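Local coordinates for protein UDP-N-Acetylenolpyruvylglucosamine Reductase (Thermus caldophilus, PDB 2GQT) that reduces UDP-N-acetylenolpyruvylglucosamine to UDP-N-acetylmuramate with bound FAD, probably at the expense of NADPH, in building the bacterial cell wall, at residues 2-6 / 33-37; 222-227 / 237-242. One frame throughout, in Å; residues are numbered along the deposited sequence.

Contact 1. Residues 2-6 / 33-37; sequences EFMRV and ELKRA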
loop_
_atom_site.group_PDB
_atom_site.type_symbol
_atom_site.label_atom_id
_atom_site.label_comp_id
_atom_site.label_asym_id
_atom_site.label_seq_id
_atom_site.Cartn_x
_atom_site.Cartn_y
_atom_site.Cartn_z
ATOM N N GLU A 2 -27.544 -4.402 -2.680
ATOM C CA GLU A 2 -28.151 -3.155 -3.204
ATOM C C GLU A 2 -28.176 -2.074 -2.128
ATOM O O GLU A 2 -28.733 -1.002 -2.341
ATOM C CB GLU A 2 -29.573 -3.420 -3.715
ATOM C CG GLU A 2 -29.676 -4.566 -4.724
ATOM C CD GLU A 2 -31.105 -4.852 -5.147
ATOM O OE1 GLU A 2 -32.014 -4.090 -4.750
ATOM O OE2 GLU A 2 -31.325 -5.841 -5.880
ATOM N N PHE A 3 -27.568 -2.357 -0.977
ATOM C CA PHE A 3 -27.646 -1.448 0.169
ATOM C C PHE A 3 -26.300 -1.096 0.765
ATOM O O PHE A 3 -26.174 -0.821 1.967
ATOM C CB PHE A 3 -28.618 -1.996 1.214
ATOM C CG PHE A 3 -30.028 -2.017 0.729
ATOM C CD1 PHE A 3 -30.499 -3.092 -0.011
ATOM C CD2 PHE A 3 -30.862 -0.926 0.943
ATOM C CE1 PHE A 3 -31.794 -3.098 -0.504
ATOM C CE2 PHE A 3 -32.164 -0.923 0.462
ATOM C CZ PHE A 3 -32.632 -2.009 -0.266
ATOM N N MET A 4 -25.296 -1.051 -0.092
ATOM C CA MET A 4 -23.983 -0.695 0.400
ATOM C C MET A 4 -23.915 0.777 0.771
ATOM O O MET A 4 -24.651 1.616 0.230
ATOM C CB MET A 4 -22.879 -1.073 -0.578
ATOM C CG MET A 4 -22.903 -0.362 -1.887
ATOM S SD MET A 4 -21.691 -1.207 -2.891
ATOM C CE MET A 4 -22.618 -1.295 -4.405
ATOM N N ARG A 5 -23.043 1.057 1.725
ATOM C CA ARG A 5 -22.786 2.399 2.195
ATOM C C ARG A 5 -22.039 3.214 1.142
ATOM O O ARG A 5 -20.981 2.798 0.634
ATOM C CB ARG A 5 -21.978 2.312 3.479
ATOM C CG ARG A 5 -21.796 3.613 4.213
ATOM C CD ARG A 5 -20.727 3.451 5.271
ATOM N NE ARG A 5 -20.460 4.714 5.950
ATOM C CZ ARG A 5 -21.062 5.120 7.063
ATOM N NH1 ARG A 5 -21.980 4.368 7.649
ATOM N NH2 ARG A 5 -20.736 6.292 7.590
ATOM N N VAL A 6 -22.604 4.372 0.818
ATOM C CA VAL A 6 -21.988 5.348 -0.073
ATOM C C VAL A 6 -22.011 6.688 0.646
ATOM O O VAL A 6 -23.071 7.145 1.108
ATOM C CB VAL A 6 -22.753 5.473 -1.422
ATOM C CG1 VAL A 6 -22.071 6.461 -2.352
ATOM C CG2 VAL A 6 -22.874 4.118 -2.101
ATOM N N GLU A 33 -22.649 -6.497 -4.196
ATOM C CA GLU A 33 -22.375 -5.083 -3.978
ATOM C C GLU A 33 -21.182 -4.623 -4.824
ATOM O O GLU A 33 -21.206 -3.529 -5.375
ATOM C CB GLU A 33 -22.158 -4.787 -2.488
ATOM C CG GLU A 33 -23.459 -4.808 -1.663
ATOM C CD GLU A 33 -23.235 -4.645 -0.166
ATOM O OE1 GLU A 33 -24.210 -4.771 0.610
ATOM O OE2 GLU A 33 -22.088 -4.393 0.249
ATOM N N LEU A 34 -20.161 -5.471 -4.949
ATOM C CA LEU A 34 -19.017 -5.164 -5.826
ATOM C C LEU A 34 -19.435 -5.027 -7.293
ATOM O O LEU A 34 -18.996 -4.101 -7.976
ATOM C CB LEU A 34 -17.906 -6.207 -5.688
ATOM C CG LEU A 34 -16.608 -5.861 -6.432
ATOM C CD1 LEU A 34 -16.039 -4.515 -5.981
ATOM C CD2 LEU A 34 -15.589 -6.961 -6.261
ATOM N N LYS A 35 -20.287 -5.939 -7.764
ATOM C CA LYS A 35 -20.794 -5.893 -9.142
ATOM C C LYS A 35 -21.512 -4.575 -9.420
ATOM O O LYS A 35 -21.341 -3.984 -10.490
ATOM C CB LYS A 35 -21.699 -7.095 -9.437
ATOM C CG LYS A 35 -20.925 -8.396 -9.626
ATOM C CD LYS A 35 -21.783 -9.631 -9.397
ATOM C CE LYS A 35 -22.372 -10.174 -10.684
ATOM N NZ LYS A 35 -23.071 -11.462 -10.422
ATOM N N ARG A 36 -22.278 -4.103 -8.437
ATOM C CA ARG A 36 -23.011 -2.844 -8.544
ATOM C C ARG A 36 -22.097 -1.613 -8.504
ATOM O O ARG A 36 -22.237 -0.700 -9.318
ATOM C CB ARG A 36 -24.097 -2.751 -7.462
ATOM C CG ARG A 36 -24.875 -1.446 -7.470
ATOM C CD ARG A 36 -25.641 -1.235 -6.181
ATOM N NE ARG A 36 -25.782 0.191 -5.892
ATOM C CZ ARG A 36 -26.085 0.701 -4.702
ATOM N NH1 ARG A 36 -26.283 -0.092 -3.653
ATOM N NH2 ARG A 36 -26.185 2.013 -4.558
ATOM N N ALA A 37 -21.156 -1.596 -7.562
ATOM C CA ALA A 37 -20.242 -0.464 -7.408
ATOM C C ALA A 37 -19.406 -0.214 -8.668
ATOM O O ALA A 37 -19.072 0.929 -8.972
ATOM C CB ALA A 37 -19.334 -0.684 -6.210
HETATM O O HOH W 1 -26.754 -5.056 -0.222
#

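Contact 2. Residues 222-227 / 237-242; sequences RVGDAM and VNLGQA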
loop_
_atom_site.group_PDB
_atom_site.type_symbol
_atom_site.label_atom_id
_atom_site.label_comp_id
_atom_site.label_asym_id
_atom_site.label_seq_id
_atom_site.Cartn_x
_atom_site.Cartn_y
_atom_site.Cartn_z
ATOM N N ARG A 222 11.105 22.358 4.472
ATOM C CA ARG A 222 9.691 22.410 4.832
ATOM C C ARG A 222 8.922 23.351 3.906
ATOM O O ARG A 222 9.332 24.497 3.701
ATOM C CB ARG A 222 9.550 22.863 6.296
ATOM C CG ARG A 222 8.135 22.833 6.872
ATOM C CD ARG A 222 8.148 23.110 8.376
ATOM N NE ARG A 222 6.796 23.177 8.925
ATOM C CZ ARG A 222 6.498 23.290 10.217
ATOM N NH1 ARG A 222 7.456 23.344 11.133
ATOM N NH2 ARG A 222 5.228 23.341 10.596
ATOM N N VAL A 223 7.825 22.850 3.339
ATOM C CA VAL A 223 6.844 23.678 2.631
ATOM C C VAL A 223 5.540 23.563 3.417
ATOM O O VAL A 223 4.905 22.505 3.432
ATOM C CB VAL A 223 6.645 23.244 1.153
ATOM C CG1 VAL A 223 5.602 24.134 0.469
ATOM C CG2 VAL A 223 7.975 23.279 0.388
ATOM N N GLY A 224 5.154 24.641 4.091
ATOM C CA GLY A 224 3.971 24.630 4.949
ATOM C C GLY A 224 4.133 23.628 6.076
ATOM O O GLY A 224 5.044 23.750 6.889
ATOM N N ASP A 225 3.261 22.622 6.112
ATOM C CA ASP A 225 3.356 21.537 7.096
ATOM C C ASP A 225 3.955 20.234 6.520
ATOM O O ASP A 225 3.980 19.206 7.200
ATOM C CB ASP A 225 1.986 21.260 7.736
ATOM C CG ASP A 225 1.656 22.202 8.898
ATOM O OD1 ASP A 225 2.479 23.078 9.253
ATOM O OD2 ASP A 225 0.552 22.057 9.463
ATOM N N ALA A 226 4.416 20.275 5.271
ATOM C CA ALA A 226 5.120 19.151 4.654
ATOM C C ALA A 226 6.621 19.312 4.890
ATOM O O ALA A 226 7.167 20.396 4.686
ATOM C CB ALA A 226 4.814 19.085 3.169
ATOM N N MET A 227 7.286 18.257 5.346
ATOM C CA MET A 227 8.716 18.360 5.617
ATOM C C MET A 227 9.431 17.077 5.250
ATOM O O MET A 227 8.888 15.998 5.457
ATOM C CB MET A 227 8.965 18.692 7.096
ATOM C CG MET A 227 10.422 19.004 7.412
ATOM S SD MET A 227 10.739 19.391 9.129
ATOM C CE MET A 227 10.531 17.777 9.852
ATOM N N VAL A 237 6.981 13.957 5.639
ATOM C CA VAL A 237 6.030 13.841 6.718
ATOM C C VAL A 237 5.082 15.043 6.789
ATOM O O VAL A 237 5.412 16.166 6.366
ATOM C CB VAL A 237 6.753 13.563 8.061
ATOM C CG1 VAL A 237 7.550 12.249 7.985
ATOM C CG2 VAL A 237 7.670 14.720 8.428
ATOM N N ASN A 238 3.887 14.773 7.307
ATOM C CA ASN A 238 2.832 15.754 7.485
ATOM C C ASN A 238 2.830 16.189 8.946
ATOM O O ASN A 238 2.490 15.406 9.829
ATOM C CB ASN A 238 1.496 15.101 7.085
ATOM C CG ASN A 238 0.295 16.038 7.188
ATOM O OD1 ASN A 238 -0.806 15.683 6.755
ATOM N ND2 ASN A 238 0.487 17.217 7.765
ATOM N N LEU A 239 3.234 17.434 9.194
ATOM C CA LEU A 239 3.381 17.950 10.560
ATOM C C LEU A 239 2.060 18.400 11.188
ATOM O O LEU A 239 2.023 18.785 12.359
ATOM C CB LEU A 239 4.410 19.082 10.601
ATOM C CG LEU A 239 5.849 18.702 10.225
ATOM C CD1 LEU A 239 6.712 19.938 10.146
ATOM C CD2 LEU A 239 6.462 17.715 11.207
ATOM N N GLY A 240 0.977 18.350 10.421
ATOM C CA GLY A 240 -0.336 18.667 10.973
ATOM C C GLY A 240 -1.413 18.866 9.936
ATOM O O GLY A 240 -2.319 18.040 9.808
ATOM N N GLN A 241 -1.323 19.964 9.194
ATOM C CA GLN A 241 -2.349 20.304 8.220
ATOM C C GLN A 241 -1.759 20.530 6.832
ATOM O O GLN A 241 -2.173 21.442 6.114
ATOM C CB GLN A 241 -3.148 21.530 8.683
ATOM C CG GLN A 241 -4.084 21.271 9.862
ATOM C CD GLN A 241 -5.063 22.405 10.096
ATOM O OE1 GLN A 241 -6.275 22.196 10.106
ATOM N NE2 GLN A 241 -4.541 23.614 10.279
ATOM N N ALA A 242 -0.801 19.684 6.449
ATOM C CA ALA A 242 -0.221 19.766 5.113
ATOM C C ALA A 242 -1.314 19.664 4.064
ATOM O O ALA A 242 -2.281 18.907 4.221
ATOM C CB ALA A 242 0.821 18.672 4.894
#

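Contact 1. Residues 2-6 / 33-37
Met-4 sits between Glu-33 and Arg-36, and these three side chains carry the contact, the methionine running antiparallel to both of its neighbours. Met-4 has CG between its own backbone N and carbonyl carbon (chi1 64°), which sends the thioether toward the helix and rests Met-4 SD 3.6 Å from CB of Glu-33. Going the other way, Glu-33 is straight beyond CG (chi2 175°) and lays its carboxylate alongside the root of the methionine, with Glu-33 OE2 3.5 Å from Met-4 CB. The methyl Met-4 CE is directed at the helix and comes 3.8 Å from CB of Ala-37, but its exact place is doubtful because it clashes with a helix carbonyl in the model. The two carboxylate oxygens have separate tasks. Glu-33 OE1 accepts from a water at 2.7 Å, and that water in turn takes the N-H of Phe-3, its oxygen 2.9 Å from Phe-3 N. OE2 receives the backbone N-H of Glu-29, just ahead of the helix. Replacing Glu-33 with alanine would probably leave both the Glu-29 N-H and the bridging water without their acceptor and uncover one flank of Met-4. Beside the thioether, Arg-36 runs extended from CG to NE toward the N-terminal residues. Arg-36 NH1 packs 3.8 Å from Met-4 CG and lies near Glu-2 O, at an angle too poor for a hydrogen bond. Met-4 also touches Trp-26 and Val-28 of strand 22-28, and Ala-37 touches Ile-63. The methionine thus fills the angle between helix 31-37 and the edge of the mixed four-stranded sheet. That helix connects the parallel strands 22-28 and 42-44 in a beta-alpha-beta crossover of the FAD-binding domain.

Contact 2. Residues 222-227 / 237-242
Asp-225 holds the far chain with both its backbone and its carboxylate. Asp-225 O accepts from Leu-239 N at 2.8 Å. Asp-225 OD2 offers its anti lone pair, the one away from OD1, to the N-H of Gln-241, with 2.8 Å between Asp-225 OD2 and Gln-241 N. One residue therefore grips the chain at two points as it leaves the strand. The packing is tight here: CB of Asp-225 lies 3.5 Å from Ala-242 N, and a beta carbon on Gly-240 would crowd OD2. Deeper in, Met-227 and Val-237 form a hydrogen-bonded antiparallel pair, joined by Met-227 N to Val-237 O and Val-237 N to Met-227 O. Ala-226 pairs with Asn-238 at the neighbouring non-hydrogen-bonded position. The buried methyl of Ala-226 meets Ala-242 and also packs against Asp-246 and Val-247 of helix 244-257. The solvent side has fewer contacts and rests on two exposed side chains. With CG anti to the backbone N (chi1 -174°) and an extended chain, Arg-222 carries its guanidinium over the turn, where a single methyl, Leu-239 CD1, stands over the centre of one face, 3.4 Å from Arg-222 CZ. The group is kept from turning by bonds in its own plane: Arg-222 NE gives to Gly-224 O at 2.7 Å, and Arg-222 NH2 makes a salt bridge to Asp-225 OD1 at 3.1 Å. Looser packing follows where Leu-239 CD1 lies 4.0 Å from Met-227 CB. The carboxylate, shared between the arginine and the Gln-241 amide, is probably stabilised as an anion. A type II' turn from Val-223 to Ala-226 links the first two strands, and strands 226-228 and 236-238 make the next beta hairpin. The whole is a three-stranded antiparallel meander in the C-terminal domain of the MurB family.

How the contacts relate
The two contacts belong to different domains and do not touch: their centres are 36 Å apart and their nearest atoms about 22 Å. Both are partly buried and share no strand or helix. Contact 1 sets a helix against the N-terminal residues leading into strand 5-10, and it depends on a buried thioether, with a water as the polar bridge. In contact 2 neighbouring strands pair directly, main-chain hydrogen bonds dominate, and an aspartate ties the two segments, braced by an arginine. The side chains of Ala-37 and Val-237 lie about 12 and 9 Å from the FAD, and that of Val-237 about 11 Å from the side chain of Cys-199, the proton donor.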